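Local coordinates for amino acid ABC superfamily ATP binding cassette transporter, binding protein (Streptococcus pneumoniae, PDB 4H5G) that binds L-arginine and probably delivers it, as the substrate-binding protein of an ABC transporter, to the membrane components for uptake, at residues A[109-112]-A[113-116]; A[117-120]-A[121-124]. All blocks are in the same frame, centred on the assembly; numbering follows the deposited sequence.

Contact 1: residues A[109-112]-A[113-116]; sequences KADV and EKYK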
loop_
_atom_site.group_PDB
_atom_site.type_symbol
_atom_site.label_atom_id
_atom_site.label_comp_id
_atom_site.label_asym_id
_atom_site.label_seq_id
_atom_site.Cartn_x
_atom_site.Cartn_y
_atom_site.Cartn_z
ATOM N N LYS A 109 -9.654 -10.560 -17.839
ATOM C CA LYS A 109 -9.336 -10.056 -19.178
ATOM C C LYS A 109 -10.557 -10.090 -20.091
ATOM O O LYS A 109 -10.772 -9.172 -20.884
ATOM C CB LYS A 109 -8.190 -10.879 -19.778
ATOM C CG LYS A 109 -7.513 -10.257 -20.995
ATOM C CD LYS A 109 -6.193 -10.971 -21.305
ATOM C CE LYS A 109 -5.154 -10.716 -20.217
ATOM N NZ LYS A 109 -3.981 -11.630 -20.334
ATOM N N ALA A 110 -11.374 -11.138 -19.971
ATOM C CA ALA A 110 -12.543 -11.289 -20.843
ATOM C C ALA A 110 -13.602 -10.219 -20.573
ATOM O O ALA A 110 -14.528 -10.050 -21.367
ATOM C CB ALA A 110 -13.144 -12.690 -20.710
ATOM N N ASP A 111 -13.459 -9.501 -19.456
ATOM C CA ASP A 111 -14.460 -8.525 -19.021
ATOM C C ASP A 111 -14.031 -7.080 -19.207
ATOM O O ASP A 111 -14.739 -6.168 -18.780
ATOM C CB ASP A 111 -14.801 -8.729 -17.539
ATOM C CG ASP A 111 -15.670 -9.941 -17.295
ATOM O OD1 ASP A 111 -16.285 -10.456 -18.259
ATOM O OD2 ASP A 111 -15.745 -10.366 -16.119
ATOM N N VAL A 112 -12.879 -6.863 -19.829
ATOM C CA VAL A 112 -12.396 -5.494 -20.024
ATOM C C VAL A 112 -13.362 -4.669 -20.878
ATOM O O VAL A 112 -13.596 -3.494 -20.600
ATOM C CB VAL A 112 -10.974 -5.462 -20.611
ATOM C CG1 VAL A 112 -10.551 -4.032 -20.940
ATOM C CG2 VAL A 112 -9.992 -6.083 -19.631
ATOM N N GLU A 113 -13.935 -5.286 -21.906
ATOM C CA GLU A 113 -14.870 -4.567 -22.773
ATOM C C GLU A 113 -16.188 -4.335 -22.061
ATOM O O GLU A 113 -16.964 -3.452 -22.418
ATOM C CB GLU A 113 -15.094 -5.326 -24.085
ATOM C CG GLU A 113 -13.888 -5.324 -24.986
ATOM C CD GLU A 113 -13.375 -3.924 -25.245
ATOM O OE1 GLU A 113 -14.168 -3.071 -25.699
ATOM O OE2 GLU A 113 -12.181 -3.671 -24.979
ATOM N N LYS A 114 -16.422 -5.123 -21.026
ATOM C CA LYS A 114 -17.699 -5.109 -20.338
ATOM C C LYS A 114 -17.803 -3.962 -19.333
ATOM O O LYS A 114 -18.814 -3.260 -19.281
ATOM C CB LYS A 114 -17.877 -6.440 -19.621
ATOM C CG LYS A 114 -19.144 -6.555 -18.830
ATOM C CD LYS A 114 -19.193 -7.904 -18.159
ATOM C CE LYS A 114 -20.481 -8.092 -17.409
ATOM N NZ LYS A 114 -20.526 -9.476 -16.874
ATOM N N TYR A 115 -16.760 -3.782 -18.527
ATOM C CA TYR A 115 -16.774 -2.771 -17.470
ATOM C C TYR A 115 -16.180 -1.467 -17.957
ATOM O O TYR A 115 -15.084 -1.085 -17.563
ATOM C CB TYR A 115 -16.044 -3.293 -16.227
ATOM C CG TYR A 115 -16.782 -4.465 -15.632
ATOM C CD1 TYR A 115 -18.099 -4.331 -15.250
ATOM C CD2 TYR A 115 -16.179 -5.714 -15.492
ATOM C CE1 TYR A 115 -18.807 -5.388 -14.720
ATOM C CE2 TYR A 115 -16.879 -6.790 -14.962
ATOM C CZ TYR A 115 -18.189 -6.617 -14.575
ATOM O OH TYR A 115 -18.920 -7.663 -14.056
ATOM N N LYS A 116 -16.922 -0.792 -18.826
ATOM C CA LYS A 116 -16.448 0.458 -19.406
ATOM C C LYS A 116 -16.882 1.700 -18.658
ATOM O O LYS A 116 -16.268 2.751 -18.811
ATOM C CB LYS A 116 -16.866 0.564 -20.867
ATOM C CG LYS A 116 -15.969 -0.233 -21.771
ATOM C CD LYS A 116 -15.902 0.367 -23.150
ATOM C CE LYS A 116 -16.298 -0.669 -24.153
ATOM N NZ LYS A 116 -17.498 -1.352 -23.634
HETATM O O HOH W 1 -13.047 -7.743 -23.050
HETATM O O HOH W 2 -18.399 -10.152 -15.059
HETATM O O HOH W 3 -12.882 -2.149 -18.330
#
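The loop that leaves strand 103-108 of the type II periplasmic binding protein fold runs from a 3-10 segment, 109-111, into an inverse gamma turn centred on Tyr115, and Asp111 meets Lys114 and Tyr115 across it. Asp111 O is the pivot, accepting two backbone bonds: Lys114 N at 3.0 Å with an N-H...O angle of 135°, and Tyr115 N, 3.1 Å from Asp111 O, with the straighter angle of 158°. The Asp111 side chain lies alongside both Lys114 and Tyr115. Asp111 CB rests 3.8 Å from Tyr115 CE2, and its carboxylate stands nearly perpendicular to the ring. Lys114, with CG anti to the backbone N (chi1 178°) and the chain extended beyond, passes its CG over one face of the Tyr115 ring and carries NZ to within 4.6 Å of Asp111 OD1, too far for a salt bridge. One water joins the three ends, bonding to Asp111 OD2, to Lys114 NZ and, at 2.7 Å, to Tyr115 OH. Tyrosine suits the place because its ring can pack inward on Val107 and Leu121 while its hydroxyl meets water. The opposite charges of Asp111 and Lys114 are bridged by a water rather than paired directly, which probably weakens their attraction.

Contact 2: residues A[117-120]-A[121-124]; sequences DLTS and LESA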
loop_
_atom_site.group_PDB
_atom_site.type_symbol
_atom_site.label_atom_id
_atom_site.label_comp_id
_atom_site.label_asym_id
_atom_site.label_seq_id
_atom_site.Cartn_x
_atom_site.Cartn_y
_atom_site.Cartn_z
ATOM N N ASP A 117 -17.941 1.594 -17.862
ATOM C CA ASP A 117 -18.421 2.756 -17.116
ATOM C C ASP A 117 -18.771 2.386 -15.688
ATOM O O ASP A 117 -18.715 1.217 -15.314
ATOM C CB ASP A 117 -19.607 3.418 -17.829
ATOM C CG ASP A 117 -20.881 2.569 -17.798
ATOM O OD1 ASP A 117 -20.826 1.357 -17.482
ATOM O OD2 ASP A 117 -21.950 3.128 -18.107
ATOM N N LEU A 118 -19.117 3.384 -14.887
ATOM C CA LEU A 118 -19.483 3.125 -13.501
ATOM C C LEU A 118 -20.822 2.405 -13.380
ATOM O O LEU A 118 -21.026 1.618 -12.453
ATOM C CB LEU A 118 -19.510 4.426 -12.706
ATOM C CG LEU A 118 -18.167 5.141 -12.614
ATOM C CD1 LEU A 118 -18.228 6.234 -11.560
ATOM C CD2 LEU A 118 -17.069 4.146 -12.304
ATOM N N THR A 119 -21.737 2.666 -14.311
ATOM C CA THR A 119 -23.044 2.017 -14.271
ATOM C C THR A 119 -22.880 0.502 -14.382
ATOM O O THR A 119 -23.542 -0.257 -13.681
ATOM C CB THR A 119 -24.000 2.556 -15.371
ATOM O OG1 THR A 119 -24.243 3.950 -15.135
ATOM C CG2 THR A 119 -25.330 1.809 -15.364
ATOM N N SER A 120 -21.966 0.059 -15.234
ATOM C CA SER A 120 -21.716 -1.376 -15.375
ATOM C C SER A 120 -21.125 -1.988 -14.092
ATOM O O SER A 120 -21.463 -3.114 -13.737
ATOM C CB SER A 120 -20.819 -1.663 -16.582
ATOM O OG SER A 120 -19.525 -1.139 -16.396
ATOM N N LEU A 121 -20.254 -1.251 -13.405
ATOM C CA LEU A 121 -19.631 -1.735 -12.161
ATOM C C LEU A 121 -20.643 -1.759 -11.038
ATOM O O LEU A 121 -20.582 -2.594 -10.135
ATOM C CB LEU A 121 -18.469 -0.839 -11.749
ATOM C CG LEU A 121 -17.189 -0.917 -12.560
ATOM C CD1 LEU A 121 -16.224 0.166 -12.119
ATOM C CD2 LEU A 121 -16.557 -2.297 -12.418
ATOM N N GLU A 122 -21.566 -0.809 -11.102
ATOM C CA GLU A 122 -22.627 -0.659 -10.124
ATOM C C GLU A 122 -23.456 -1.930 -9.987
ATOM O O GLU A 122 -24.006 -2.209 -8.924
ATOM C CB GLU A 122 -23.523 0.495 -10.557
ATOM C CG GLU A 122 -24.234 1.212 -9.458
ATOM C CD GLU A 122 -25.166 2.268 -10.019
ATOM O OE1 GLU A 122 -25.888 1.961 -10.996
ATOM O OE2 GLU A 122 -25.156 3.403 -9.502
ATOM N N SER A 123 -23.538 -2.708 -11.057
ATOM C CA SER A 123 -24.280 -3.968 -11.008
ATOM C C SER A 123 -23.371 -5.181 -10.815
ATOM O O SER A 123 -23.820 -6.318 -10.913
ATOM C CB SER A 123 -25.160 -4.140 -12.256
ATOM O OG SER A 123 -24.562 -3.564 -13.401
ATOM N N ALA A 124 -22.096 -4.937 -10.523
ATOM C CA ALA A 124 -21.134 -6.026 -10.369
ATOM C C ALA A 124 -20.881 -6.345 -8.895
ATOM O O ALA A 124 -21.231 -5.563 -8.011
ATOM C CB ALA A 124 -19.833 -5.674 -11.066
HETATM O O HOH W 4 -25.747 4.637 -12.792
HETATM O O HOH W 5 -26.336 -0.060 -12.419
HETATM O O HOH W 6 -22.835 -5.066 -14.340
#
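Glu122 N donates to Leu118 O over 2.8 Å, the one strong backbone bond across the turn, and Ser120 N reaches Asp117 OD1, also at 2.8 Å, meeting the carboxylate from above its plane. This second bond makes Asp117 the N-cap of helix 118-122: its short side chain has CG set between the backbone N and the carbonyl carbon (chi1 70°), which brings OD1 to an amide that has no earlier helical carbonyl to serve it. Ser120 OG lies 2.7 Å from Asp117 O and 3.0 Å from Asp117 OD1, and its single proton could go to either. The next bond, Leu121 N to Asp117 O, is weak at 3.5 Å. Toward the other end Ser123 N makes a weak bond to Ser120 O, and a water links that carbonyl to Ser123 OG. Two further waters bind Glu122 OE1, one shared with Thr119 OG1 and one with Thr119 O, so these polar side chains suit the solvent-facing flank; Glu122 also forms a long, weak ion pair with Lys144. The leucines serve the apolar flank, where the two side chains cross at a slant, Leu118 CD2 4.1 Å from Leu121 CD1, and both pack on Val190.

Contacts 1 and 2 are consecutive pieces of one connection, from strand 103-108 through helix 118-122 toward strand 125-129 of the same five-stranded sheet. Their centres are 11 Å apart, and each lies about 25 Å from the chain centre. Contact 1 is a surface contact in which Tyr115 alone is buried; contact 2 is partly buried, through Leu121 and Ala124. The two meet by packing, with Tyr115 CD1 3.8 Å from Leu121 CD2 and Tyr115 OH 3.7 Å from Ala124 CB. Their chemistry follows their place: the surface loop holds water-bridged charges, whereas the one-turn helix is capped by a side chain and packs its leucines on Val190.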